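Long-range contact in odorant binding protein 4 (PDB 6JPM), which probably binds small odorant molecules, as a secreted member of the PBP/GOBP family of insect odorant-binding proteins: residues A[51-62]-A[93-104]. Sequence-based numbering, arbitrary orientation.
Sequences LETMKIIKNGKL and DTGDKCEPAYNF
Phe104 reaches into segment 51-62 and touches Leu51, Ile56 and Leu62, with Ile57 CD1 farther off at 4.5 Å from Phe104 CD2. Its CG lies anti to the backbone N (chi1 179°), which carries the ring away from its own helix. Leu51 CD1 comes to the ring edge, near its plane, 4.0 Å from Phe104 CD2. Leu62 crosses the Phe104 side chain at about a right angle. Both its methyls lie on one side of the ring, CD1 obliquely at 3.8 Å from Phe104 CZ and CD2 near CE1. Ile56 also crosses at about a right angle, with CG2 close to Phe104 CE2. One turn earlier, the methyl of Ala101 fits between Leu51 CD1 (3.7 Å from Ala101 CB) and Ile57 CG1.

The polar part lies beside this apolar patch. Asp93 OD2 accepts a nearly straight hydrogen bond from Leu62 N, 2.8 Å long with an N-H...O angle of 176°. The donor meets OD2 on its anti side, close to the carboxylate plane. An alanine at Asp93 would remove this acceptor and would probably leave the Leu62 amide without its mate, weakening the hold on the second strand. Nearby, a water bridges Gly60 O and Asp93 O, and Pro100 CB packs 3.1 Å from Gly60 O.

The contact joins the short antiparallel hairpin of strands 57-58 and 61-62, with its type I' turn, to helix 99-111. Helix 41-53 precedes the hairpin and ends in a Schellman motif at Lys55. Cys98, near the start of helix 99-111, is fastened to Cys45 of helix 41-53 by one of three disulfides in this largely helical PBP/GOBP-family chain. Val67 of helix 64-70 touches Ile56 and Leu62.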
ATOM      1  N   LEU A  51      -3.200  -3.627   2.257  1.00 19.44           N
ATOM      2  CA  LEU A  51      -2.018  -4.452   2.026  1.00 23.51           C
ATOM      3  C   LEU A  51      -2.255  -5.909   2.404  1.00 20.81           C
ATOM      4  O   LEU A  51      -1.646  -6.799   1.812  1.00 25.68           O
ATOM      5  CB  LEU A  51      -0.819  -3.873   2.777  1.00 21.60           C
ATOM      6  CG  LEU A  51      -0.296  -2.571   2.170  1.00 26.77           C
ATOM      7  CD1 LEU A  51       0.489  -1.782   3.205  1.00 25.13           C
ATOM      8  CD2 LEU A  51       0.577  -2.881   0.921  1.00 22.80           C
ATOM      9  N   GLU A  52      -3.138  -6.186   3.366  1.00 21.36           N
ATOM     10  CA  GLU A  52      -3.553  -7.576   3.567  1.00 25.36           C
ATOM     11  C   GLU A  52      -4.313  -8.096   2.350  1.00 27.03           C
ATOM     12  O   GLU A  52      -4.071  -9.213   1.887  1.00 25.04           O
ATOM     13  CB  GLU A  52      -4.421  -7.710   4.819  1.00 22.59           C
ATOM     14  CG  GLU A  52      -3.638  -7.824   6.128  1.00 29.94           C
ATOM     15  CD  GLU A  52      -4.556  -8.089   7.316  1.00 42.96           C
ATOM     16  OE1 GLU A  52      -5.790  -8.108   7.110  1.00 48.72           O
ATOM     17  OE2 GLU A  52      -4.056  -8.270   8.448  1.00 46.35           O
ATOM     18  N   THR A  53      -5.215  -7.282   1.805  1.00 26.51           N
ATOM     19  CA  THR A  53      -5.974  -7.693   0.626  1.00 27.77           C
ATOM     20  C   THR A  53      -5.069  -7.921  -0.574  1.00 26.42           C
ATOM     21  O   THR A  53      -5.320  -8.830  -1.369  1.00 27.41           O
ATOM     22  CB  THR A  53      -7.038  -6.646   0.317  1.00 26.23           C
ATOM     23  OG1 THR A  53      -7.911  -6.548   1.439  1.00 25.90           O
ATOM     24  CG2 THR A  53      -7.847  -7.019  -0.925  1.00 24.53           C
ATOM     25  N   MET A  54      -4.004  -7.131  -0.713  1.00 26.71           N
ATOM     26  CA  MET A  54      -3.018  -7.379  -1.755  1.00 27.34           C
ATOM     27  C   MET A  54      -2.105  -8.556  -1.441  1.00 27.26           C
ATOM     28  O   MET A  54      -1.292  -8.925  -2.297  1.00 29.77           O
ATOM     29  CB  MET A  54      -2.155  -6.137  -1.984  1.00 19.70           C
ATOM     30  CG  MET A  54      -2.935  -4.931  -2.520  1.00 26.80           C
ATOM     31  SD  MET A  54      -1.922  -3.432  -2.419  1.00 28.08           S
ATOM     32  CE  MET A  54      -0.798  -3.672  -3.801  1.00 34.10           C
ATOM     33  N   LYS A  55      -2.202  -9.126  -0.234  1.00 24.88           N
ATOM     34  CA  LYS A  55      -1.365 -10.216   0.267  1.00 30.56           C
ATOM     35  C   LYS A  55       0.087  -9.799   0.475  1.00 33.53           C
ATOM     36  O   LYS A  55       0.939 -10.656   0.709  1.00 35.59           O
ATOM     37  CB  LYS A  55      -1.440 -11.447  -0.643  1.00 34.77           C
ATOM     38  CG  LYS A  55      -2.818 -12.101  -0.608  1.00 39.61           C
ATOM     39  CD  LYS A  55      -2.952 -13.215  -1.633  1.00 56.05           C
ATOM     40  CE  LYS A  55      -3.137 -12.659  -3.035  1.00 66.08           C
ATOM     41  NZ  LYS A  55      -3.581 -13.718  -3.984  1.00 73.28           N
ATOM     42  N   ILE A  56       0.382  -8.502   0.418  1.00 30.68           N
ATOM     43  CA  ILE A  56       1.729  -7.987   0.653  1.00 27.64           C
ATOM     44  C   ILE A  56       2.057  -7.974   2.146  1.00 28.07           C
ATOM     45  O   ILE A  56       3.212  -8.170   2.536  1.00 32.59           O
ATOM     46  CB  ILE A  56       1.846  -6.583   0.021  1.00 24.10           C
ATOM     47  CG1 ILE A  56       1.680  -6.680  -1.505  1.00 28.76           C
ATOM     48  CG2 ILE A  56       3.170  -5.917   0.382  1.00 22.95           C
ATOM     49  CD1 ILE A  56       2.816  -7.457  -2.198  1.00 27.47           C
ATOM     50  N   ILE A  57       1.064  -7.723   3.000  1.00 25.63           N
ATOM     51  CA  ILE A  57       1.240  -7.737   4.449  1.00 28.47           C
ATOM     52  C   ILE A  57       0.466  -8.916   5.026  1.00 24.53           C
ATOM     53  O   ILE A  57      -0.710  -9.122   4.701  1.00 21.28           O
ATOM     54  CB  ILE A  57       0.782  -6.414   5.096  1.00 30.87           C
ATOM     55  CG1 ILE A  57       1.763  -5.264   4.811  1.00 28.68           C
ATOM     56  CG2 ILE A  57       0.576  -6.584   6.589  1.00 33.91           C
ATOM     57  CD1 ILE A  57       3.121  -5.394   5.497  1.00 28.60           C
ATOM     58  N   LYS A  58       1.120  -9.689   5.884  1.00 25.89           N
ATOM     59  CA  LYS A  58       0.474 -10.828   6.513  1.00 26.63           C
ATOM     60  C   LYS A  58       0.866 -10.831   7.980  1.00 25.18           C
ATOM     61  O   LYS A  58       2.059 -10.871   8.299  1.00 27.79           O
ATOM     62  CB  LYS A  58       0.890 -12.132   5.817  1.00 33.84           C
ATOM     63  CG  LYS A  58       0.219 -13.374   6.330  1.00 45.59           C
ATOM     64  CD  LYS A  58       0.536 -14.560   5.425  1.00 56.92           C
ATOM     65  CE  LYS A  58       2.042 -14.719   5.208  1.00 67.41           C
ATOM     66  NZ  LYS A  58       2.795 -15.030   6.463  1.00 74.68           N
ATOM     67  N   ASN A  59      -0.124 -10.767   8.870  1.00 22.30           N
ATOM     68  CA  ASN A  59       0.132 -10.713  10.312  1.00 29.04           C
ATOM     69  C   ASN A  59       1.130  -9.608  10.642  1.00 27.62           C
ATOM     70  O   ASN A  59       2.066  -9.804  11.419  1.00 22.54           O
ATOM     71  CB  ASN A  59       0.636 -12.053  10.847  1.00 28.80           C
ATOM     72  CG  ASN A  59      -0.347 -13.183  10.613  1.00 32.88           C
ATOM     73  OD1 ASN A  59      -0.079 -14.093   9.840  1.00 42.21           O
ATOM     74  ND2 ASN A  59      -1.476 -13.134  11.301  1.00 34.30           N
ATOM     75  N   GLY A  60       0.954  -8.451  10.017  1.00 24.33           N
ATOM     76  CA  GLY A  60       1.798  -7.320  10.343  1.00 20.07           C
ATOM     77  C   GLY A  60       3.206  -7.392   9.800  1.00 22.82           C
ATOM     78  O   GLY A  60       4.065  -6.627  10.240  1.00 27.59           O
ATOM     79  N   LYS A  61       3.467  -8.282   8.862  1.00 24.21           N
ATOM     80  CA  LYS A  61       4.836  -8.431   8.324  1.00 22.54           C
ATOM     81  C   LYS A  61       4.847  -8.535   6.799  1.00 28.83           C
ATOM     82  O   LYS A  61       4.028  -9.185   6.248  1.00 26.02           O
ATOM     83  CB  LYS A  61       5.534  -9.629   8.961  1.00 22.07           C
ATOM     84  CG  LYS A  61       6.967  -9.870   8.523  1.00 25.23           C
ATOM     85  CD  LYS A  61       7.559 -11.090   9.173  1.00 34.41           C
ATOM     86  CE  LYS A  61       9.055 -11.182   9.073  1.00 34.72           C
ATOM     87  NZ  LYS A  61       9.428 -11.479   7.689  1.00 41.37           N
ATOM     88  N   LEU A  62       5.805  -7.873   6.189  1.00 23.92           N
ATOM     89  CA  LEU A  62       5.997  -7.897   4.729  1.00 26.99           C
ATOM     90  C   LEU A  62       6.246  -9.340   4.280  1.00 32.40           C
ATOM     91  O   LEU A  62       7.084  -9.987   4.837  1.00 32.57           O
ATOM     92  CB  LEU A  62       7.153  -6.969   4.376  1.00 29.49           C
ATOM     93  CG  LEU A  62       7.488  -6.886   2.898  1.00 39.21           C
ATOM     94  CD1 LEU A  62       6.285  -6.442   2.092  1.00 34.59           C
ATOM     95  CD2 LEU A  62       8.652  -5.945   2.669  1.00 35.05           C
ATOM     96  N   ASP A  93       8.258  -2.168   8.108  1.00 23.56           N
ATOM     97  CA  ASP A  93       7.026  -2.750   8.647  1.00 21.28           C
ATOM     98  C   ASP A  93       7.163  -2.977  10.160  1.00 31.05           C
ATOM     99  O   ASP A  93       7.168  -4.104  10.661  1.00 25.57           O
ATOM    100  CB  ASP A  93       6.684  -4.038   7.906  1.00 22.15           C
ATOM    101  CG  ASP A  93       7.822  -5.060   7.928  1.00 26.15           C
ATOM    102  OD1 ASP A  93       8.979  -4.683   8.215  1.00 24.98           O
ATOM    103  OD2 ASP A  93       7.554  -6.245   7.645  1.00 28.58           O
ATOM    104  N   THR A  94       7.241  -1.863  10.876  1.00 25.28           N
ATOM    105  CA  THR A  94       7.451  -1.868  12.335  1.00 25.79           C
ATOM    106  C   THR A  94       6.201  -1.480  13.117  1.00 26.30           C
ATOM    107  O   THR A  94       5.346  -0.820  12.590  1.00 28.71           O
ATOM    108  CB  THR A  94       8.635  -0.979  12.726  1.00 34.32           C
ATOM    109  OG1 THR A  94       8.291   0.374  12.480  1.00 37.33           O
ATOM    110  CG2 THR A  94       9.895  -1.324  11.974  1.00 26.00           C
ATOM    111  N   GLY A  95       6.169  -1.889  14.368  1.00 28.44           N
ATOM    112  CA  GLY A  95       5.081  -1.563  15.291  1.00 23.86           C
ATOM    113  C   GLY A  95       4.111  -2.691  15.548  1.00 27.12           C
ATOM    114  O   GLY A  95       4.397  -3.804  15.260  1.00 25.19           O
ATOM    115  N   ASP A  96       2.975  -2.318  16.081  1.00 25.27           N
ATOM    116  CA  ASP A  96       1.932  -3.261  16.527  1.00 28.38           C
ATOM    117  C   ASP A  96       0.654  -3.133  15.704  1.00 25.88           C
ATOM    118  O   ASP A  96       0.323  -2.064  15.292  1.00 27.04           O
ATOM    119  CB  ASP A  96       1.659  -2.992  18.004  1.00 40.36           C
ATOM    120  CG  ASP A  96       0.596  -3.843  18.675  1.00 53.19           C
ATOM    121  OD1 ASP A  96       0.532  -5.047  18.420  1.00 52.55           O
ATOM    122  OD2 ASP A  96      -0.128  -3.283  19.474  1.00 57.54           O
ATOM    123  N   LYS A  97      -0.012  -4.249  15.506  1.00 21.50           N
ATOM    124  CA  LYS A  97      -1.331  -4.317  14.835  1.00 25.02           C
ATOM    125  C   LYS A  97      -1.352  -3.663  13.449  1.00 26.70           C
ATOM    126  O   LYS A  97      -0.798  -4.204  12.607  1.00 24.63           O
ATOM    127  CB  LYS A  97      -2.416  -3.823  15.790  1.00 34.39           C
ATOM    128  CG  LYS A  97      -2.962  -4.880  16.727  1.00 42.87           C
ATOM    129  CD  LYS A  97      -2.971  -4.495  18.151  1.00 44.71           C
ATOM    130  CE  LYS A  97      -4.153  -3.646  18.546  1.00 52.36           C
ATOM    131  NZ  LYS A  97      -4.237  -3.416  20.008  1.00 55.73           N
ATOM    132  N   CYS A  98      -2.001  -2.520  13.272  1.00 22.84           N
ATOM    133  CA  CYS A  98      -2.108  -1.906  11.923  1.00 23.53           C
ATOM    134  C   CYS A  98      -0.876  -1.048  11.616  1.00 25.25           C
ATOM    135  O   CYS A  98      -0.701  -0.689  10.487  1.00 22.88           O
ATOM    136  CB  CYS A  98      -3.385  -1.083  11.757  1.00 21.18           C
ATOM    137  SG  CYS A  98      -4.929  -2.003  11.926  1.00 27.79           S
ATOM    138  N   GLU A  99      -0.064  -0.755  12.622  1.00 19.32           N
ATOM    139  CA  GLU A  99       1.122   0.118  12.450  1.00 20.37           C
ATOM    140  C   GLU A  99       2.097  -0.370  11.370  1.00 20.66           C
ATOM    141  O   GLU A  99       2.523   0.424  10.641  1.00 22.14           O
ATOM    142  CB  GLU A  99       1.840   0.402  13.760  1.00 23.09           C
ATOM    143  CG  GLU A  99       1.029   1.173  14.760  1.00 27.56           C
ATOM    144  CD  GLU A  99       1.582   1.150  16.173  1.00 33.44           C
ATOM    145  OE1 GLU A  99       2.502   0.465  16.431  1.00 29.09           O
ATOM    146  OE2 GLU A  99       1.044   1.812  16.990  1.00 39.09           O
ATOM    147  N   PRO A 100       2.486  -1.649  11.295  1.00 20.59           N
ATOM    148  CA  PRO A 100       3.429  -2.080  10.293  1.00 17.85           C
ATOM    149  C   PRO A 100       2.990  -1.762   8.856  1.00 17.33           C
ATOM    150  O   PRO A 100       3.759  -1.291   8.161  1.00 20.36           O
ATOM    151  CB  PRO A 100       3.589  -3.571  10.557  1.00 18.14           C
ATOM    152  CG  PRO A 100       3.175  -3.734  11.969  1.00 19.71           C
ATOM    153  CD  PRO A 100       2.105  -2.698  12.193  1.00 17.67           C
ATOM    154  N   ALA A 101       1.751  -2.060   8.496  1.00 17.55           N
ATOM    155  CA  ALA A 101       1.337  -1.761   7.125  1.00 22.14           C
ATOM    156  C   ALA A 101       1.304  -0.257   6.865  1.00 19.88           C
ATOM    157  O   ALA A 101       1.699   0.203   5.786  1.00 19.86           O
ATOM    158  CB  ALA A 101      -0.022  -2.379   6.827  1.00 19.19           C
ATOM    159  N   TYR A 102       0.829   0.514   7.839  1.00 17.34           N
ATOM    160  CA  TYR A 102       0.821   1.967   7.708  1.00 18.07           C
ATOM    161  C   TYR A 102       2.240   2.509   7.568  1.00 21.61           C
ATOM    162  O   TYR A 102       2.525   3.314   6.677  1.00 21.25           O
ATOM    163  CB  TYR A 102       0.146   2.574   8.933  1.00 18.13           C
ATOM    164  CG  TYR A 102       0.245   4.066   9.053  1.00 23.82           C
ATOM    165  CD1 TYR A 102      -0.650   4.903   8.372  1.00 24.52           C
ATOM    166  CD2 TYR A 102       1.182   4.649   9.895  1.00 24.83           C
ATOM    167  CE1 TYR A 102      -0.584   6.291   8.517  1.00 24.24           C
ATOM    168  CE2 TYR A 102       1.260   6.028  10.037  1.00 27.98           C
ATOM    169  CZ  TYR A 102       0.378   6.842   9.342  1.00 30.31           C
ATOM    170  OH  TYR A 102       0.459   8.209   9.494  1.00 38.10           O
ATOM    171  N   ASN A 103       3.154   2.066   8.443  1.00 17.38           N
ATOM    172  CA  ASN A 103       4.531   2.549   8.370  1.00 22.20           C
ATOM    173  C   ASN A 103       5.199   2.126   7.070  1.00 22.11           C
ATOM    174  O   ASN A 103       5.936   2.908   6.464  1.00 25.06           O
ATOM    175  CB  ASN A 103       5.336   2.039   9.570  1.00 22.21           C
ATOM    176  CG  ASN A 103       4.985   2.771  10.845  1.00 25.31           C
ATOM    177  OD1 ASN A 103       4.650   3.960  10.812  1.00 24.15           O
ATOM    178  ND2 ASN A 103       5.035   2.060  11.979  1.00 23.76           N
ATOM    179  N   PHE A 104       4.985   0.879   6.652  1.00 22.57           N
ATOM    180  CA  PHE A 104       5.459   0.421   5.349  1.00 18.64           C
ATOM    181  C   PHE A 104       4.922   1.308   4.226  1.00 22.92           C
ATOM    182  O   PHE A 104       5.674   1.710   3.335  1.00 24.94           O
ATOM    183  CB  PHE A 104       5.033  -1.039   5.140  1.00 18.62           C
ATOM    184  CG  PHE A 104       5.447  -1.625   3.806  1.00 27.61           C
ATOM    185  CD1 PHE A 104       6.795  -1.781   3.476  1.00 33.68           C
ATOM    186  CD2 PHE A 104       4.488  -2.050   2.895  1.00 24.59           C
ATOM    187  CE1 PHE A 104       7.184  -2.341   2.249  1.00 24.24           C
ATOM    188  CE2 PHE A 104       4.858  -2.597   1.671  1.00 27.26           C
ATOM    189  CZ  PHE A 104       6.215  -2.739   1.348  1.00 29.93           C
TER
HETATM  190  O   HOH W   1       6.631  -6.595  11.143  1.00 32.81           O